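Local coordinates for protein MNMC2 (Aquifex aeolicus, PDB 3VYW) that binds S-adenosylmethionine and works as a tRNA methyltransferase in wobble-uridine modification, without the oxidase domain to which such enzymes are usually fused, at residues A[218-232]-A[253-266]. Residues are numbered along the deposited sequence; the frame is centred on the assembly and turned at random.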
ATOM      1  N   GLU A 218      18.463  -2.974  -4.316  1.00 48.13           N
ATOM      2  CA  GLU A 218      18.936  -1.623  -4.119  1.00 46.37           C
ATOM      3  C   GLU A 218      18.547  -0.725  -5.220  1.00 42.92           C
ATOM      4  O   GLU A 218      18.337   0.422  -5.013  1.00 45.68           O
ATOM      5  CB  GLU A 218      20.431  -1.617  -4.110  1.00 54.21           C
ATOM      6  CG  GLU A 218      21.059  -2.242  -2.913  1.00 59.13           C
ATOM      7  CD  GLU A 218      22.365  -1.600  -2.633  1.00 73.92           C
ATOM      8  OE1 GLU A 218      23.079  -1.339  -3.608  1.00 83.95           O
ATOM      9  OE2 GLU A 218      22.661  -1.332  -1.463  1.00 75.16           O
ATOM     10  N   LYS A 219      18.515  -1.259  -6.416  1.00 44.98           N
ATOM     11  CA  LYS A 219      18.194  -0.499  -7.588  1.00 50.31           C
ATOM     12  C   LYS A 219      16.742  -0.644  -7.907  1.00 46.67           C
ATOM     13  O   LYS A 219      16.288  -0.167  -8.890  1.00 43.47           O
ATOM     14  CB  LYS A 219      19.027  -0.964  -8.766  1.00 56.93           C
ATOM     15  CG  LYS A 219      20.502  -0.714  -8.599  1.00 63.23           C
ATOM     16  CD  LYS A 219      20.853   0.689  -8.996  1.00 67.00           C
ATOM     17  CE  LYS A 219      22.334   0.932  -8.878  1.00 70.52           C
ATOM     18  NZ  LYS A 219      22.626   2.375  -9.032  1.00 73.49           N
ATOM     19  N   GLY A 220      16.039  -1.359  -7.060  1.00 45.46           N
ATOM     20  CA  GLY A 220      14.622  -1.503  -7.151  1.00 42.99           C
ATOM     21  C   GLY A 220      13.877  -0.279  -6.702  1.00 43.69           C
ATOM     22  O   GLY A 220      14.376   0.515  -5.953  1.00 44.94           O
ATOM     23  N   TYR A 221      12.640  -0.201  -7.143  1.00 42.92           N
ATOM     24  CA  TYR A 221      11.724   0.888  -6.904  1.00 42.24           C
ATOM     25  C   TYR A 221      10.508   0.487  -6.069  1.00 41.58           C
ATOM     26  O   TYR A 221       9.936  -0.538  -6.258  1.00 36.02           O
ATOM     27  CB  TYR A 221      11.250   1.436  -8.242  1.00 44.67           C
ATOM     28  CG  TYR A 221      12.282   2.239  -8.951  1.00 49.48           C
ATOM     29  CD1 TYR A 221      13.098   1.674  -9.888  1.00 46.57           C
ATOM     30  CD2 TYR A 221      12.458   3.561  -8.668  1.00 45.67           C
ATOM     31  CE1 TYR A 221      14.047   2.409 -10.527  1.00 47.18           C
ATOM     32  CE2 TYR A 221      13.401   4.299  -9.307  1.00 45.32           C
ATOM     33  CZ  TYR A 221      14.193   3.716 -10.237  1.00 51.25           C
ATOM     34  OH  TYR A 221      15.129   4.469 -10.859  1.00 49.50           O
ATOM     35  N   TRP A 222      10.130   1.349  -5.151  1.00 35.42           N
ATOM     36  CA  TRP A 222       8.967   1.160  -4.349  1.00 31.54           C
ATOM     37  C   TRP A 222       7.934   2.133  -4.794  1.00 29.43           C
ATOM     38  O   TRP A 222       8.201   3.286  -4.869  1.00 27.49           O
ATOM     39  CB  TRP A 222       9.346   1.417  -2.924  1.00 32.25           C
ATOM     40  CG  TRP A 222       8.256   1.368  -1.901  1.00 32.30           C
ATOM     41  CD1 TRP A 222       8.009   0.376  -1.019  1.00 32.60           C
ATOM     42  CD2 TRP A 222       7.300   2.405  -1.554  1.00 32.48           C
ATOM     43  NE1 TRP A 222       6.990   0.693  -0.214  1.00 34.76           N
ATOM     44  CE2 TRP A 222       6.512   1.878  -0.490  1.00 32.82           C
ATOM     45  CE3 TRP A 222       7.007   3.645  -2.036  1.00 32.25           C
ATOM     46  CZ2 TRP A 222       5.488   2.585   0.078  1.00 33.18           C
ATOM     47  CZ3 TRP A 222       5.960   4.335  -1.475  1.00 30.38           C
ATOM     48  CH2 TRP A 222       5.227   3.818  -0.440  1.00 30.08           C
ATOM     49  N   VAL A 223       6.750   1.667  -5.118  1.00 26.89           N
ATOM     50  CA  VAL A 223       5.731   2.526  -5.661  1.00 31.00           C
ATOM     51  C   VAL A 223       4.390   2.474  -4.951  1.00 36.21           C
ATOM     52  O   VAL A 223       3.952   1.451  -4.516  1.00 37.13           O
ATOM     53  CB  VAL A 223       5.524   2.285  -7.158  1.00 30.52           C
ATOM     54  CG1 VAL A 223       6.753   2.631  -7.919  1.00 28.17           C
ATOM     55  CG2 VAL A 223       5.133   0.870  -7.438  1.00 32.00           C
ATOM     56  N   SER A 224       3.753   3.614  -4.832  1.00 30.48           N
ATOM     57  CA  SER A 224       2.430   3.669  -4.311  1.00 28.82           C
ATOM     58  C   SER A 224       1.688   4.841  -4.876  1.00 31.95           C
ATOM     59  O   SER A 224       2.270   5.791  -5.287  1.00 33.89           O
ATOM     60  CB  SER A 224       2.468   3.735  -2.801  1.00 28.95           C
ATOM     61  OG  SER A 224       1.191   3.788  -2.282  1.00 29.84           O
ATOM     62  N   TYR A 225       0.381   4.756  -4.886  1.00 25.16           N
ATOM     63  CA  TYR A 225      -0.487   5.853  -5.200  1.00 25.29           C
ATOM     64  C   TYR A 225      -0.421   6.947  -4.159  1.00 26.48           C
ATOM     65  O   TYR A 225      -0.731   8.055  -4.423  1.00 25.97           O
ATOM     66  CB  TYR A 225      -1.912   5.368  -5.374  1.00 25.69           C
ATOM     67  CG  TYR A 225      -2.484   4.912  -4.101  1.00 31.20           C
ATOM     68  CD1 TYR A 225      -3.086   5.777  -3.255  1.00 28.38           C
ATOM     69  CD2 TYR A 225      -2.356   3.625  -3.712  1.00 31.13           C
ATOM     70  CE1 TYR A 225      -3.572   5.368  -2.070  1.00 31.06           C
ATOM     71  CE2 TYR A 225      -2.835   3.210  -2.528  1.00 30.88           C
ATOM     72  CZ  TYR A 225      -3.448   4.092  -1.717  1.00 35.31           C
ATOM     73  OH  TYR A 225      -3.924   3.683  -0.536  1.00 31.52           O
ATOM     74  N   SER A 226      -0.064   6.591  -2.949  1.00 25.81           N
ATOM     75  CA  SER A 226      -0.032   7.500  -1.825  1.00 26.81           C
ATOM     76  C   SER A 226       1.111   8.503  -1.781  1.00 28.88           C
ATOM     77  O   SER A 226       2.197   8.201  -2.126  1.00 27.74           O
ATOM     78  CB  SER A 226      -0.098   6.684  -0.547  1.00 24.56           C
ATOM     79  OG  SER A 226       0.266   7.387   0.584  1.00 20.46           O
ATOM     80  N   SER A 227       0.809   9.711  -1.354  1.00 25.11           N
ATOM     81  CA  SER A 227       1.799  10.700  -1.088  1.00 27.71           C
ATOM     82  C   SER A 227       1.749  11.131   0.337  1.00 26.92           C
ATOM     83  O   SER A 227       2.024  12.235   0.626  1.00 29.03           O
ATOM     84  CB  SER A 227       1.650  11.890  -2.001  1.00 25.72           C
ATOM     85  OG  SER A 227       0.320  12.105  -2.308  1.00 33.93           O
ATOM     86  N   SER A 228       1.410  10.239   1.231  1.00 25.95           N
ATOM     87  CA  SER A 228       1.291  10.566   2.631  1.00 26.61           C
ATOM     88  C   SER A 228       2.573  11.104   3.213  1.00 28.28           C
ATOM     89  O   SER A 228       3.609  10.570   3.028  1.00 28.19           O
ATOM     90  CB  SER A 228       0.911   9.311   3.384  1.00 26.96           C
ATOM     91  OG  SER A 228       1.207   9.351   4.738  1.00 28.11           O
ATOM     92  N   LEU A 229       2.475  12.172   3.952  1.00 25.39           N
ATOM     93  CA  LEU A 229       3.614  12.768   4.549  1.00 25.50           C
ATOM     94  C   LEU A 229       4.267  11.848   5.514  1.00 26.33           C
ATOM     95  O   LEU A 229       5.441  11.785   5.604  1.00 27.55           O
ATOM     96  CB  LEU A 229       3.206  14.031   5.256  1.00 24.21           C
ATOM     97  CG  LEU A 229       2.874  15.179   4.350  1.00 24.00           C
ATOM     98  CD1 LEU A 229       2.493  16.377   5.144  1.00 23.14           C
ATOM     99  CD2 LEU A 229       4.056  15.508   3.513  1.00 25.19           C
ATOM    100  N   SER A 230       3.464  11.137   6.257  1.00 30.11           N
ATOM    101  CA  SER A 230       3.960  10.186   7.196  1.00 29.37           C
ATOM    102  C   SER A 230       4.707   9.068   6.515  1.00 26.48           C
ATOM    103  O   SER A 230       5.757   8.699   6.929  1.00 25.50           O
ATOM    104  CB  SER A 230       2.810   9.655   8.016  1.00 30.35           C
ATOM    105  OG  SER A 230       3.197   8.652   8.901  1.00 34.67           O
ATOM    106  N   VAL A 231       4.169   8.564   5.445  1.00 25.02           N
ATOM    107  CA  VAL A 231       4.848   7.565   4.693  1.00 26.90           C
ATOM    108  C   VAL A 231       6.146   8.046   4.080  1.00 29.40           C
ATOM    109  O   VAL A 231       7.115   7.384   4.138  1.00 29.56           O
ATOM    110  CB  VAL A 231       3.943   7.020   3.599  1.00 27.42           C
ATOM    111  CG1 VAL A 231       4.628   5.903   2.867  1.00 26.99           C
ATOM    112  CG2 VAL A 231       2.668   6.529   4.194  1.00 24.41           C
ATOM    113  N   ARG A 232       6.161   9.214   3.503  1.00 27.93           N
ATOM    114  CA  ARG A 232       7.372   9.729   2.934  1.00 32.41           C
ATOM    115  C   ARG A 232       8.472   9.975   3.927  1.00 30.00           C
ATOM    116  O   ARG A 232       9.615   9.778   3.636  1.00 32.70           O
ATOM    117  CB  ARG A 232       7.094  10.983   2.161  1.00 29.08           C
ATOM    118  CG  ARG A 232       6.279  10.743   0.952  1.00 25.92           C
ATOM    119  CD  ARG A 232       6.077  11.997   0.190  1.00 29.70           C
ATOM    120  NE  ARG A 232       5.785  11.655  -1.167  1.00 34.01           N
ATOM    121  CZ  ARG A 232       5.444  12.525  -2.084  1.00 38.39           C
ATOM    122  NH1 ARG A 232       5.332  13.775  -1.764  1.00 40.57           N
ATOM    123  NH2 ARG A 232       5.189  12.142  -3.301  1.00 36.25           N
ATOM    124  N   LYS A 253      -0.467  13.086  -6.782  1.00 56.91           N
ATOM    125  CA  LYS A 253       0.737  12.417  -7.192  1.00 54.49           C
ATOM    126  C   LYS A 253       1.009  11.246  -6.310  1.00 49.70           C
ATOM    127  O   LYS A 253       0.517  11.182  -5.230  1.00 50.89           O
ATOM    128  CB  LYS A 253       1.912  13.357  -7.088  1.00 58.25           C
ATOM    129  CG  LYS A 253       1.676  14.711  -7.677  1.00 61.15           C
ATOM    130  CD  LYS A 253       2.880  15.596  -7.458  1.00 62.90           C
ATOM    131  CE  LYS A 253       3.758  15.633  -8.690  1.00 71.79           C
ATOM    132  NZ  LYS A 253       5.021  16.374  -8.448  1.00 79.73           N
ATOM    133  N   GLY A 254       1.794  10.318  -6.812  1.00 43.34           N
ATOM    134  CA  GLY A 254       2.219   9.147  -6.104  1.00 35.54           C
ATOM    135  C   GLY A 254       3.616   9.238  -5.589  1.00 34.81           C
ATOM    136  O   GLY A 254       4.231  10.230  -5.688  1.00 31.48           O
ATOM    137  N   THR A 255       4.107   8.164  -5.029  1.00 34.01           N
ATOM    138  CA  THR A 255       5.424   8.173  -4.501  1.00 32.35           C
ATOM    139  C   THR A 255       6.261   7.124  -5.136  1.00 35.30           C
ATOM    140  O   THR A 255       5.824   6.055  -5.375  1.00 32.84           O
ATOM    141  CB  THR A 255       5.416   8.043  -2.986  1.00 30.85           C
ATOM    142  OG1 THR A 255       4.883   9.219  -2.442  1.00 28.87           O
ATOM    143  CG2 THR A 255       6.772   7.973  -2.480  1.00 35.71           C
ATOM    144  N   VAL A 256       7.483   7.490  -5.450  1.00 37.46           N
ATOM    145  CA  VAL A 256       8.447   6.582  -6.004  1.00 36.00           C
ATOM    146  C   VAL A 256       9.669   6.598  -5.142  1.00 38.09           C
ATOM    147  O   VAL A 256      10.159   7.626  -4.812  1.00 36.82           O
ATOM    148  CB  VAL A 256       8.843   6.995  -7.396  1.00 39.46           C
ATOM    149  CG1 VAL A 256       9.447   5.838  -8.123  1.00 38.29           C
ATOM    150  CG2 VAL A 256       7.652   7.505  -8.156  1.00 37.92           C
ATOM    151  N   ALA A 257      10.133   5.434  -4.745  1.00 37.29           N
ATOM    152  CA  ALA A 257      11.263   5.339  -3.865  1.00 36.77           C
ATOM    153  C   ALA A 257      12.305   4.352  -4.339  1.00 38.17           C
ATOM    154  O   ALA A 257      12.009   3.373  -4.942  1.00 38.49           O
ATOM    155  CB  ALA A 257      10.809   4.993  -2.474  1.00 31.27           C
ATOM    156  N   SER A 258      13.552   4.651  -4.085  1.00 36.34           N
ATOM    157  CA  SER A 258      14.588   3.688  -4.284  1.00 34.32           C
ATOM    158  C   SER A 258      15.695   3.963  -3.328  1.00 37.82           C
ATOM    159  O   SER A 258      15.951   5.073  -3.001  1.00 36.03           O
ATOM    160  CB  SER A 258      15.096   3.757  -5.700  1.00 34.16           C
ATOM    161  OG  SER A 258      16.182   2.906  -5.859  1.00 36.21           O
ATOM    162  N   LEU A 259      16.342   2.934  -2.831  1.00 38.22           N
ATOM    163  CA  LEU A 259      17.524   3.135  -2.054  1.00 39.75           C
ATOM    164  C   LEU A 259      18.645   3.720  -2.862  1.00 41.53           C
ATOM    165  O   LEU A 259      19.294   4.614  -2.442  1.00 42.64           O
ATOM    166  CB  LEU A 259      17.972   1.815  -1.512  1.00 37.72           C
ATOM    167  CG  LEU A 259      17.013   1.206  -0.560  1.00 38.77           C
ATOM    168  CD1 LEU A 259      17.428  -0.209  -0.286  1.00 35.17           C
ATOM    169  CD2 LEU A 259      17.051   1.998   0.710  1.00 37.00           C
ATOM    170  N   LYS A 260      18.904   3.155  -4.021  1.00 46.76           N
ATOM    171  CA  LYS A 260      19.967   3.659  -4.856  1.00 50.15           C
ATOM    172  C   LYS A 260      19.670   4.059  -6.290  1.00 47.61           C
ATOM    173  O   LYS A 260      20.501   4.650  -6.900  1.00 51.06           O
ATOM    174  CB  LYS A 260      21.143   2.710  -4.831  1.00 48.69           C
ATOM    175  CG  LYS A 260      22.255   3.170  -3.938  1.00 45.32           C
ATOM    176  CD  LYS A 260      22.107   2.614  -2.563  1.00 51.30           C
ATOM    177  CE  LYS A 260      23.435   2.616  -1.859  1.00 55.41           C
ATOM    178  NZ  LYS A 260      23.499   3.543  -0.713  1.00 59.13           N
ATOM    179  N   ALA A 261      18.528   3.728  -6.847  1.00 43.55           N
ATOM    180  CA  ALA A 261      18.210   4.202  -8.187  1.00 45.80           C
ATOM    181  C   ALA A 261      17.668   5.616  -8.215  1.00 50.21           C
ATOM    182  O   ALA A 261      17.363   6.161  -7.205  1.00 57.05           O
ATOM    183  CB  ALA A 261      17.272   3.257  -8.877  1.00 45.88           C
ATOM    184  N   PRO A 262      17.594   6.219  -9.376  1.00 49.37           N
ATOM    185  CA  PRO A 262      17.091   7.574  -9.492  1.00 47.60           C
ATOM    186  C   PRO A 262      15.605   7.681  -9.379  1.00 49.02           C
ATOM    187  O   PRO A 262      14.888   6.827  -9.838  1.00 46.11           O
ATOM    188  CB  PRO A 262      17.544   8.000 -10.878  1.00 44.06           C
ATOM    189  CG  PRO A 262      17.959   6.768 -11.551  1.00 48.80           C
ATOM    190  CD  PRO A 262      18.489   5.907 -10.476  1.00 52.84           C
ATOM    191  N   VAL A 263      15.165   8.779  -8.800  1.00 45.58           N
ATOM    192  CA  VAL A 263      13.778   9.054  -8.615  1.00 46.20           C
ATOM    193  C   VAL A 263      13.488  10.431  -9.126  1.00 50.44           C
ATOM    194  O   VAL A 263      14.319  11.284  -9.058  1.00 51.08           O
ATOM    195  CB  VAL A 263      13.393   8.959  -7.146  1.00 43.48           C
ATOM    196  CG1 VAL A 263      14.039   7.759  -6.518  1.00 38.49           C
ATOM    197  CG2 VAL A 263      13.804  10.195  -6.415  1.00 39.38           C
ATOM    198  N   PRO A 264      12.311  10.585  -9.694  1.00 52.26           N
ATOM    199  CA  PRO A 264      11.813  11.851 -10.189  1.00 55.34           C
ATOM    200  C   PRO A 264      11.606  12.689  -8.999  1.00 57.19           C
ATOM    201  O   PRO A 264      11.366  12.139  -7.987  1.00 59.26           O
ATOM    202  CB  PRO A 264      10.464  11.483 -10.769  1.00 54.28           C
ATOM    203  CG  PRO A 264      10.124  10.185 -10.179  1.00 54.62           C
ATOM    204  CD  PRO A 264      11.411   9.489 -10.025  1.00 52.99           C
ATOM    205  N   PRO A 265      11.671  14.005  -9.092  1.00 63.71           N
ATOM    206  CA  PRO A 265      11.652  14.841  -7.909  1.00 68.71           C
ATOM    207  C   PRO A 265      10.557  15.899  -7.715  1.00 70.12           C
ATOM    208  O   PRO A 265       9.925  16.446  -8.569  1.00 76.23           O
ATOM    209  CB  PRO A 265      13.038  15.439  -7.920  1.00 65.31           C
ATOM    210  CG  PRO A 265      13.552  15.230  -9.297  1.00 65.64           C
ATOM    211  CD  PRO A 265      12.493  14.611 -10.120  1.00 61.94           C
HETATM  212  N   MSE A 266      10.377  15.617  -6.343  1.00 66.22           N
HETATM  213  CA  MSE A 266       9.303  16.314  -5.736  1.00 63.01           C
HETATM  214  C   MSE A 266       9.700  17.812  -5.884  1.00 60.70           C
HETATM  215  O   MSE A 266      10.839  18.139  -6.091  1.00 54.63           O
HETATM  216  CB  MSE A 266       9.209  16.169  -4.161  1.00 55.97           C
HETATM  217  CG  MSE A 266       9.397  14.677  -3.730  1.00 67.53           C
HETATM  218 SE   MSE A 266       8.972  14.479  -1.846  1.00 75.87          SE
HETATM  219  CE  MSE A 266      10.498  15.015  -0.936  1.00 74.66           C
TER
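The ring of Y221 runs past V256 and S258 to the loop after strand 253-258, where its OH donates a hydrogen bond to P262 O, 2.6 Å away, in the carbonyl plane on a lone pair. CG beside the backbone N (chi1 -74°) turns the ring toward V256 and A261, its OH edge at P262 O. A261 CB lies 3.4 Å from CZ and V256 CG1 3.8 Å from CD2. A phenylalanine here would probably leave P262 O without its hydroxyl mate and the loop less firmly tied to the strand. S258 OG accepts from A261 N, an ST motif, and donates to G220 O from above its carbonyl plane. Between the strands, W222–A257 and S224–T255 are antiparallel hydrogen-bonded pairs flanking the non-hydrogen-bonded V223–V256; the edge of the W222 indole, at CZ3, touches T255 CG2 at 3.9 Å.

At the other end T255 OG1 donates to S226 O (2.9 Å) and accepts from R232 NE (2.9 Å), with a weak bond from R232 NH2. S227 CB covers one face of this guanidinium; the selenium of M266, a selenomethionine, lies over the opposite face, 3.7 Å from NH1, and E270 forms a salt bridge with NH1. S228 N-caps the helix carrying R232, its OG accepting from V231 N. Strand 253-258 runs antiparallel between 220-224 and 241-246, as in Rossmann-like methyltransferases; V223 packs on helix 74-86, and M266 on helix 268-276.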